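PDB 2FB0: conserved hypothetical protein from Bacteroides thetaiotaomicron, which is of unknown function but belongs to the antibiotic biosynthesis monooxygenase family and is possibly an oxidoreductase. Local coordinates for residues A25-A30 against A75-I80; R18-E23 against Q82-M87; E57-A62 against A66-T71. One frame throughout, in Å; residues are numbered along the deposited sequence.

Interaction 1: residues A25-A30 against A75-I80; sequences AKELTA and AQYVGI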
loop_
_atom_site.group_PDB
_atom_site.type_symbol
_atom_site.label_atom_id
_atom_site.label_comp_id
_atom_site.label_asym_id
_atom_site.label_seq_id
_atom_site.Cartn_x
_atom_site.Cartn_y
_atom_site.Cartn_z
ATOM N N ALA A 25 -0.719 -0.531 -14.608
ATOM C CA ALA A 25 -0.442 -1.223 -13.344
ATOM C C ALA A 25 -1.403 -2.398 -13.137
ATOM O O ALA A 25 -0.986 -3.478 -12.738
ATOM C CB ALA A 25 -0.506 -0.256 -12.179
ATOM N N LYS A 26 -2.679 -2.183 -13.439
ATOM C CA LYS A 26 -3.678 -3.250 -13.412
ATOM C C LYS A 26 -3.347 -4.406 -14.345
ATOM O O LYS A 26 -3.514 -5.567 -13.971
ATOM C CB LYS A 26 -5.066 -2.696 -13.712
ATOM C CG LYS A 26 -5.688 -1.958 -12.532
ATOM C CD LYS A 26 -6.914 -1.155 -12.955
ATOM C CE LYS A 26 -8.067 -2.041 -13.382
ATOM N NZ LYS A 26 -9.222 -1.163 -13.756
ATOM N N GLU A 27 -2.872 -4.086 -15.549
ATOM C CA GLU A 27 -2.444 -5.103 -16.506
ATOM C C GLU A 27 -1.219 -5.858 -15.992
ATOM O O GLU A 27 -1.154 -7.080 -16.096
ATOM C CB GLU A 27 -2.183 -4.476 -17.884
ATOM C CG GLU A 27 -3.339 -3.603 -18.348
ATOM C CD GLU A 27 -3.228 -3.171 -19.794
ATOM O OE1 GLU A 27 -2.418 -2.271 -20.093
ATOM O OE2 GLU A 27 -3.975 -3.716 -20.632
ATOM N N LEU A 28 -0.269 -5.128 -15.412
ATOM C CA LEU A 28 0.928 -5.720 -14.822
ATOM C C LEU A 28 0.551 -6.601 -13.602
ATOM O O LEU A 28 1.161 -7.642 -13.362
ATOM C CB LEU A 28 1.950 -4.631 -14.428
ATOM C CG LEU A 28 3.282 -5.092 -13.812
ATOM C CD1 LEU A 28 4.016 -6.113 -14.705
ATOM C CD2 LEU A 28 4.192 -3.906 -13.470
ATOM N N THR A 29 -0.463 -6.172 -12.858
ATOM C CA THR A 29 -0.986 -6.937 -11.715
ATOM C C THR A 29 -1.499 -8.319 -12.174
ATOM O O THR A 29 -1.091 -9.335 -11.636
ATOM C CB THR A 29 -2.097 -6.145 -10.969
ATOM O OG1 THR A 29 -1.543 -4.946 -10.402
ATOM C CG2 THR A 29 -2.750 -6.996 -9.854
ATOM N N ALA A 30 -2.358 -8.343 -13.191
ATOM C CA ALA A 30 -2.860 -9.613 -13.740
ATOM C C ALA A 30 -1.731 -10.518 -14.240
ATOM O O ALA A 30 -1.763 -11.725 -14.013
ATOM C CB ALA A 30 -3.912 -9.353 -14.854
ATOM N N ALA A 75 9.107 -5.553 -18.190
ATOM C CA ALA A 75 9.714 -4.512 -19.037
ATOM C C ALA A 75 8.658 -3.672 -19.768
ATOM O O ALA A 75 8.748 -2.446 -19.800
ATOM C CB ALA A 75 10.712 -5.128 -20.023
ATOM N N GLN A 76 7.645 -4.338 -20.313
ATOM C CA GLN A 76 6.587 -3.679 -21.075
ATOM C C GLN A 76 5.801 -2.688 -20.202
ATOM O O GLN A 76 5.750 -1.492 -20.501
ATOM C CB GLN A 76 5.671 -4.740 -21.709
ATOM C CG GLN A 76 4.349 -4.249 -22.326
ATOM C CD GLN A 76 3.468 -5.405 -22.851
ATOM O OE1 GLN A 76 3.802 -6.588 -22.691
ATOM N NE2 GLN A 76 2.337 -5.060 -23.472
ATOM N N TYR A 77 5.226 -3.176 -19.104
ATOM C CA TYR A 77 4.330 -2.344 -18.304
ATOM C C TYR A 77 5.052 -1.348 -17.411
ATOM O O TYR A 77 4.584 -0.237 -17.243
ATOM C CB TYR A 77 3.284 -3.198 -17.550
ATOM C CG TYR A 77 2.312 -3.858 -18.510
ATOM C CD1 TYR A 77 2.318 -5.240 -18.700
ATOM C CD2 TYR A 77 1.417 -3.089 -19.265
ATOM C CE1 TYR A 77 1.442 -5.845 -19.599
ATOM C CE2 TYR A 77 0.540 -3.684 -20.167
ATOM C CZ TYR A 77 0.558 -5.061 -20.323
ATOM O OH TYR A 77 -0.304 -5.662 -21.212
ATOM N N VAL A 78 6.209 -1.719 -16.872
ATOM C CA VAL A 78 6.981 -0.756 -16.092
ATOM C C VAL A 78 7.493 0.366 -17.001
ATOM O O VAL A 78 7.436 1.540 -16.630
ATOM C CB VAL A 78 8.129 -1.417 -15.286
ATOM C CG1 VAL A 78 8.990 -0.359 -14.619
ATOM C CG2 VAL A 78 7.541 -2.334 -14.218
ATOM N N GLY A 79 7.960 -0.007 -18.193
ATOM C CA GLY A 79 8.325 0.973 -19.216
ATOM C C GLY A 79 7.193 1.971 -19.435
ATOM O O GLY A 79 7.413 3.170 -19.391
ATOM N N ILE A 80 5.980 1.462 -19.630
ATOM C CA ILE A 80 4.788 2.304 -19.815
ATOM C C ILE A 80 4.539 3.243 -18.632
ATOM O O ILE A 80 4.355 4.458 -18.812
ATOM C CB ILE A 80 3.529 1.468 -20.133
ATOM C CG1 ILE A 80 3.630 0.867 -21.543
ATOM C CG2 ILE A 80 2.251 2.332 -20.026
ATOM C CD1 ILE A 80 2.709 -0.325 -21.782
#
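Y77 leans across from helix 72-84 onto the turn of helix 18-32 that carries E27 and L28. Its CB begins the contact, lying 3.7 Å from L28 CB, with CD1 of the same leucine a little further off. The two side chains run past each other in opposite directions, and L28 CB also touches the base of the tyrosine ring at CG. With CG anti to its own carbonyl carbon (chi1 -67°), the Y77 ring is laid along the surface of the facing helix. Y77 CD1 comes over the backbone of L28, 4.1 Å from L28 CA. Y77 CD2 and CE2 lie against E27, whose carboxylate, in two conformers, is doubtful in position, and Y77 CZ is 3.7 Å from E27 CB. That methylene makes a CH-pi contact, 3.9 Å from E27 CB to the centroid of the Y77 ring. The phenol OH, at the tip, still has E27 CB within 4.0 Å. Beneath the opposite face lies Q76 CD, from the tyrosine's own helix.

The helices are nearly antiparallel, at 159° between their N-to-C directions and 9.3 Å apart at the segment axes, as expected for the two long helices that cover one face of the antiparallel sheet in a ferredoxin-like subunit of the dimeric alpha-beta barrel type. Further towards the sheet, L28 CD2 meets V78 CG2 at 3.8 Å, and the leucine also touches Y41 of strand 38-46 and lies close to a bound acetate. On the flank of helix 18-32 facing the sheet, A25 O accepts from both the backbone N and OG1 of T29, the hydroxyl coming from above the carbonyl plane at 2.8 Å from A25 O. T29 OG1 is also hydrogen-bonded to T43 OG1, joining helix to strand.

Interaction 2: residues R18-E23 against Q82-M87; sequences REKAIE and QELAEM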
loop_
_atom_site.group_PDB
_atom_site.type_symbol
_atom_site.label_atom_id
_atom_site.label_comp_id
_atom_site.label_asym_id
_atom_site.label_seq_id
_atom_site.Cartn_x
_atom_site.Cartn_y
_atom_site.Cartn_z
ATOM N N ARG A 18 -3.258 9.806 -15.465
ATOM C CA ARG A 18 -3.640 9.044 -14.270
ATOM C C ARG A 18 -4.250 7.682 -14.597
ATOM O O ARG A 18 -3.738 6.648 -14.157
ATOM C CB ARG A 18 -4.572 9.880 -13.373
ATOM C CG ARG A 18 -4.919 9.208 -12.029
ATOM C CD ARG A 18 -6.005 9.970 -11.276
ATOM N NE ARG A 18 -6.263 9.339 -9.981
ATOM C CZ ARG A 18 -7.095 8.319 -9.797
ATOM N NH1 ARG A 18 -7.788 7.824 -10.818
ATOM N NH2 ARG A 18 -7.258 7.804 -8.576
ATOM N N GLU A 19 -5.325 7.692 -15.389
ATOM C CA GLU A 19 -6.064 6.493 -15.755
ATOM C C GLU A 19 -5.210 5.504 -16.538
ATOM O O GLU A 19 -5.322 4.290 -16.332
ATOM C CB GLU A 19 -7.305 6.871 -16.577
ATOM C CG GLU A 19 -8.273 5.709 -16.872
ATOM C CD GLU A 19 -7.998 4.978 -18.195
ATOM O OE1 GLU A 19 -8.665 3.949 -18.451
ATOM O OE2 GLU A 19 -7.125 5.418 -18.979
ATOM N N LYS A 20 -4.380 6.026 -17.450
ATOM C CA LYS A 20 -3.533 5.184 -18.290
ATOM C C LYS A 20 -2.484 4.461 -17.452
ATOM O O LYS A 20 -2.213 3.298 -17.680
ATOM C CB LYS A 20 -2.842 6.019 -19.400
ATOM C CG LYS A 20 -3.792 6.556 -20.483
ATOM C CD LYS A 20 -3.103 7.641 -21.323
ATOM C CE LYS A 20 -4.118 8.446 -22.159
ATOM N NZ LYS A 20 -3.414 9.547 -22.896
ATOM N N ALA A 21 -1.880 5.179 -16.509
ATOM C CA ALA A 21 -0.882 4.601 -15.613
ATOM C C ALA A 21 -1.488 3.507 -14.692
ATOM O O ALA A 21 -0.898 2.432 -14.516
ATOM C CB ALA A 21 -0.192 5.707 -14.806
ATOM N N ILE A 22 -2.671 3.783 -14.143
ATOM C CA ILE A 22 -3.400 2.806 -13.319
ATOM C C ILE A 22 -3.761 1.558 -14.124
ATOM O O ILE A 22 -3.577 0.438 -13.642
ATOM C CB ILE A 22 -4.661 3.441 -12.627
ATOM C CG1 ILE A 22 -4.217 4.482 -11.592
ATOM C CG2 ILE A 22 -5.561 2.345 -11.964
ATOM C CD1 ILE A 22 -5.323 5.415 -11.107
ATOM N N GLU A 23 -4.263 1.743 -15.348
ATOM C CA GLU A 23 -4.600 0.603 -16.200
ATOM C C GLU A 23 -3.367 -0.241 -16.498
ATOM O O GLU A 23 -3.440 -1.470 -16.482
ATOM C CB GLU A 23 -5.306 1.045 -17.499
ATOM C CG GLU A 23 -5.249 0.035 -18.666
ATOM C CD GLU A 23 -6.058 -1.258 -18.461
ATOM O OE1 GLU A 23 -6.766 -1.410 -17.445
ATOM O OE2 GLU A 23 -5.981 -2.139 -19.345
ATOM N N GLN A 82 6.613 4.218 -16.305
ATOM C CA GLN A 82 7.733 5.163 -16.213
ATOM C C GLN A 82 7.651 6.317 -17.217
ATOM O O GLN A 82 8.145 7.409 -16.959
ATOM C CB GLN A 82 9.071 4.430 -16.367
ATOM C CG GLN A 82 9.477 3.708 -15.091
ATOM C CD GLN A 82 10.763 2.910 -15.230
ATOM O OE1 GLN A 82 11.560 2.851 -14.293
ATOM N NE2 GLN A 82 10.966 2.280 -16.387
ATOM N N GLU A 83 7.018 6.057 -18.355
ATOM C CA GLU A 83 6.832 7.054 -19.392
ATOM C C GLU A 83 5.691 8.007 -19.030
ATOM O O GLU A 83 5.702 9.178 -19.407
ATOM C CB GLU A 83 6.558 6.335 -20.721
ATOM C CG GLU A 83 7.071 7.033 -21.967
ATOM C CD GLU A 83 8.539 7.442 -21.929
ATOM O OE1 GLU A 83 9.375 6.765 -21.287
ATOM O OE2 GLU A 83 8.852 8.476 -22.553
ATOM N N LEU A 84 4.726 7.496 -18.269
ATOM C CA LEU A 84 3.543 8.255 -17.835
ATOM C C LEU A 84 3.680 8.940 -16.481
ATOM O O LEU A 84 2.956 9.891 -16.182
ATOM C CB LEU A 84 2.327 7.318 -17.778
ATOM C CG LEU A 84 1.775 6.726 -19.073
ATOM C CD1 LEU A 84 0.942 5.471 -18.772
ATOM C CD2 LEU A 84 0.957 7.763 -19.856
ATOM N N ALA A 85 4.602 8.466 -15.652
ATOM C CA ALA A 85 4.569 8.800 -14.231
ATOM C C ALA A 85 5.939 8.638 -13.573
ATOM O O ALA A 85 6.887 8.171 -14.207
ATOM C CB ALA A 85 3.500 7.908 -13.521
ATOM N N GLU A 86 6.043 9.022 -12.301
ATOM C CA GLU A 86 7.279 8.808 -11.540
ATOM C C GLU A 86 7.087 7.739 -10.471
ATOM O O GLU A 86 6.116 7.773 -9.706
ATOM C CB GLU A 86 7.791 10.108 -10.910
ATOM C CG GLU A 86 8.078 11.247 -11.926
ATOM C CD GLU A 86 9.086 10.883 -13.042
ATOM O OE1 GLU A 86 10.076 10.151 -12.780
ATOM O OE2 GLU A 86 8.893 11.356 -14.192
HETATM N N MSE A 87 8.024 6.800 -10.424
HETATM C CA MSE A 87 7.918 5.636 -9.558
HETATM C C MSE A 87 9.009 5.654 -8.506
HETATM O O MSE A 87 10.156 6.011 -8.809
HETATM C CB MSE A 87 8.060 4.357 -10.378
HETATM C CG MSE A 87 7.007 4.170 -11.439
HETATM SE SE MSE A 87 7.229 2.494 -12.403
HETATM C CE MSE A 87 8.217 1.469 -11.115
#
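A21 and L84 mark where the two backbones come nearest, with 6.2 Å between their CA atoms. Residues 18-23 form the first turns of helix 18-32. The 82-87 chain is finishing helix 72-84 at L84, then straightens at A85 (phi/psi -158/175°) and heads into strand 86-93. No hydrogen bond links the two segments; the contact is apolar and small.

One methyl does most of the work. With CG anti to the carbonyl carbon (chi1 -67°), L84 directs CD1 to the facing helix, where it rests on the backbone between K20 and A21, 3.6 Å from A21 N. The part of K20 nearest this methyl is CB, 3.9 Å from L84 CD1; further along the chain, K20 CD passes L84 CD2 more loosely. A21 CB, pointing towards the other segment, is shared between L84 CD1 at 4.1 Å and A85 CB at 4.5 Å; with only a methyl at A21, L84 CD1 lies directly against the main chain.

L84 O is hydrogen-bonded to N17 ND2, just ahead of helix 18-32. Below the two alanines lies the sheet: A21 also packs on V13 and F53, A85 on V11 and V13, and E86 pairs with R12 through backbone hydrogen bonds.

Interaction 3: residues E57-A62 against A66-T71; sequences ETWQNA and AAHEKT. With ACT (acetate ion), chain B.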
loop_
_atom_site.group_PDB
_atom_site.type_symbol
_atom_site.label_atom_id
_atom_site.label_comp_id
_atom_site.label_asym_id
_atom_site.label_seq_id
_atom_site.Cartn_x
_atom_site.Cartn_y
_atom_site.Cartn_z
ATOM N N GLU A 57 3.285 -5.447 -3.373
ATOM C CA GLU A 57 3.665 -6.756 -3.887
ATOM C C GLU A 57 4.239 -7.591 -2.774
ATOM O O GLU A 57 4.876 -7.065 -1.877
ATOM C CB GLU A 57 4.725 -6.624 -4.988
ATOM C CG GLU A 57 4.408 -5.522 -5.976
ATOM C CD GLU A 57 5.519 -5.244 -6.959
ATOM O OE1 GLU A 57 6.335 -6.143 -7.245
ATOM O OE2 GLU A 57 5.549 -4.106 -7.462
ATOM N N THR A 58 4.030 -8.903 -2.854
ATOM C CA THR A 58 4.752 -9.833 -2.003
ATOM C C THR A 58 5.357 -10.923 -2.870
ATOM O O THR A 58 4.662 -11.555 -3.673
ATOM C CB THR A 58 3.841 -10.457 -0.937
ATOM O OG1 THR A 58 3.144 -9.412 -0.263
ATOM C CG2 THR A 58 4.654 -11.285 0.079
ATOM N N TRP A 59 6.658 -11.126 -2.694
ATOM C CA TRP A 59 7.421 -12.094 -3.463
ATOM C C TRP A 59 7.930 -13.174 -2.535
ATOM O O TRP A 59 8.309 -12.891 -1.398
ATOM C CB TRP A 59 8.565 -11.410 -4.235
ATOM C CG TRP A 59 7.974 -10.573 -5.318
ATOM C CD1 TRP A 59 7.657 -9.241 -5.253
ATOM C CD2 TRP A 59 7.521 -11.033 -6.591
ATOM N NE1 TRP A 59 7.049 -8.843 -6.426
ATOM C CE2 TRP A 59 6.956 -9.926 -7.261
ATOM C CE3 TRP A 59 7.544 -12.280 -7.237
ATOM C CZ2 TRP A 59 6.431 -10.023 -8.550
ATOM C CZ3 TRP A 59 7.021 -12.374 -8.516
ATOM C CH2 TRP A 59 6.464 -11.255 -9.155
ATOM N N GLN A 60 7.907 -14.415 -3.017
ATOM C CA GLN A 60 8.306 -15.555 -2.191
ATOM C C GLN A 60 9.722 -15.430 -1.661
ATOM O O GLN A 60 10.003 -15.800 -0.520
ATOM C CB GLN A 60 8.165 -16.874 -2.958
ATOM C CG GLN A 60 8.296 -18.084 -2.023
ATOM C CD GLN A 60 8.084 -19.404 -2.722
ATOM O OE1 GLN A 60 7.231 -19.526 -3.609
ATOM N NE2 GLN A 60 8.873 -20.402 -2.335
ATOM N N ASN A 61 10.611 -14.917 -2.507
ATOM C CA ASN A 61 12.009 -14.724 -2.160
ATOM C C ASN A 61 12.685 -13.817 -3.186
ATOM O O ASN A 61 12.062 -13.394 -4.182
ATOM C CB ASN A 61 12.746 -16.078 -2.073
ATOM C CG ASN A 61 12.580 -16.914 -3.325
ATOM O OD1 ASN A 61 12.958 -16.492 -4.417
ATOM N ND2 ASN A 61 12.004 -18.108 -3.178
ATOM N N ALA A 62 13.958 -13.532 -2.932
ATOM C CA ALA A 62 14.760 -12.650 -3.784
ATOM C C ALA A 62 14.933 -13.166 -5.203
ATOM O O ALA A 62 15.001 -12.374 -6.152
ATOM C CB ALA A 62 16.131 -12.375 -3.136
ATOM N N ALA A 66 13.835 -11.412 -8.733
ATOM C CA ALA A 66 14.850 -11.172 -9.772
ATOM C C ALA A 66 14.371 -11.691 -11.118
ATOM O O ALA A 66 14.476 -10.987 -12.117
ATOM C CB ALA A 66 16.199 -11.805 -9.385
ATOM N N ALA A 67 13.810 -12.902 -11.135
ATOM C CA ALA A 67 13.240 -13.466 -12.357
ATOM C C ALA A 67 12.060 -12.638 -12.886
ATOM O O ALA A 67 11.948 -12.426 -14.093
ATOM C CB ALA A 67 12.829 -14.944 -12.144
ATOM N N HIS A 68 11.179 -12.180 -11.993
ATOM C CA HIS A 68 10.076 -11.277 -12.369
ATOM C C HIS A 68 10.578 -10.051 -13.139
ATOM O O HIS A 68 9.996 -9.652 -14.144
ATOM C CB HIS A 68 9.325 -10.837 -11.109
ATOM C CG HIS A 68 8.370 -9.699 -11.311
ATOM N ND1 HIS A 68 7.228 -9.804 -12.074
ATOM C CD2 HIS A 68 8.357 -8.447 -10.785
ATOM C CE1 HIS A 68 6.564 -8.659 -12.032
ATOM N NE2 HIS A 68 7.223 -7.823 -11.249
ATOM N N GLU A 69 11.670 -9.479 -12.655
ATOM C CA GLU A 69 12.229 -8.255 -13.213
ATOM C C GLU A 69 12.917 -8.465 -14.568
ATOM O O GLU A 69 13.274 -7.500 -15.236
ATOM C CB GLU A 69 13.160 -7.598 -12.195
ATOM C CG GLU A 69 12.399 -7.038 -10.997
ATOM C CD GLU A 69 13.292 -6.713 -9.816
ATOM O OE1 GLU A 69 14.450 -7.202 -9.775
ATOM O OE2 GLU A 69 12.822 -5.987 -8.910
ATOM N N LYS A 70 13.062 -9.726 -14.973
ATOM C CA LYS A 70 13.625 -10.081 -16.278
ATOM C C LYS A 70 12.547 -10.462 -17.291
ATOM O O LYS A 70 12.862 -10.740 -18.450
ATOM C CB LYS A 70 14.627 -11.233 -16.150
ATOM C CG LYS A 70 15.961 -10.869 -15.509
ATOM C CD LYS A 70 16.840 -12.130 -15.397
ATOM C CE LYS A 70 18.194 -11.857 -14.729
ATOM N NZ LYS A 70 18.143 -11.857 -13.220
ATOM N N THR A 71 11.283 -10.481 -16.870
ATOM C CA THR A 71 10.198 -10.859 -17.777
ATOM C C THR A 71 9.843 -9.739 -18.760
ATOM O O THR A 71 10.078 -8.549 -18.489
ATOM C CB THR A 71 8.907 -11.290 -17.034
ATOM O OG1 THR A 71 8.385 -10.182 -16.295
ATOM C CG2 THR A 71 9.165 -12.470 -16.090
HETATM C C ACT B . 7.384 -4.544 -9.834
HETATM O O ACT B . 6.603 -5.231 -10.537
HETATM O OXT ACT B . 8.364 -5.136 -9.306
HETATM C CH3 ACT B . 7.185 -3.081 -9.644
#
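A tryptophan carbon sits almost directly over the middle of a histidine ring: W59 CZ2 is 3.3 Å above the plane of the H68 imidazole. The approach is tight but not a parallel stack, since the planes are inclined by 33° and the ring centroids are 4.3 Å apart. W59 CH2 lies over the same face, above CG and ND1 of H68, so the benzo end of the indole covers one face of the imidazole.

The other end of the indole is fixed by E57. W59 NE1 donates to E57 OE1 at 2.9 Å, close to the indole plane and on the anti lone pair of the carboxylate. H68 swings CG anti to its own backbone N (chi1 168°), which carries the ring out from the helix towards the tryptophan and a bound acetate. H68 NE2 gives the acetate O a nearly straight hydrogen bond, 2.8 Å long with an angle of 174°, while ND1 is hydrogen-bonded to E35 OE2; together these hold the imidazole's rotation. E57 OE1 is 4.4 Å from H68 NE2 without bonding to it. The acetate, probably from the crystallisation liquor, is also bound by Y41 OH; its methyl and OXT both crowd the E57 carboxylate, so its exact orientation is doubtful.

On the backbone, A66 N donates to A62 O at 3.0 Å, an early rung of helix 62-68, whose start is N-capped by N61 through OD1. T71 closes the type I turn that begins at H68, its OG1 2.7 Å from H68 O, and N-caps helix 72-84. E57, H68 and Y41 surround the acetate between sheet and helices, a position consistent with the ligand-binding cavity of dimeric alpha-beta barrel monooxygenases.

Interactions 1 and 2 join the same two helices, 18-32 and 72-84, at successive points, and touch each other where V78 CG1 meets the selenium of M87. Both are partly buried and rely on apolar packing with no hydrogen bond across. Interaction 1 buries more surface and uses a ring laid on a helix, whereas interaction 2 is smaller, lies at the turn into the last strand and has a partly exposed leucine. Interaction 3, nested within the loops closed by both and on the other side of the chain's centre from interaction 2, is buried, aromatic and polar, linking strand 52-59 to helix 62-68. L28 of interaction 1 approaches the same acetate.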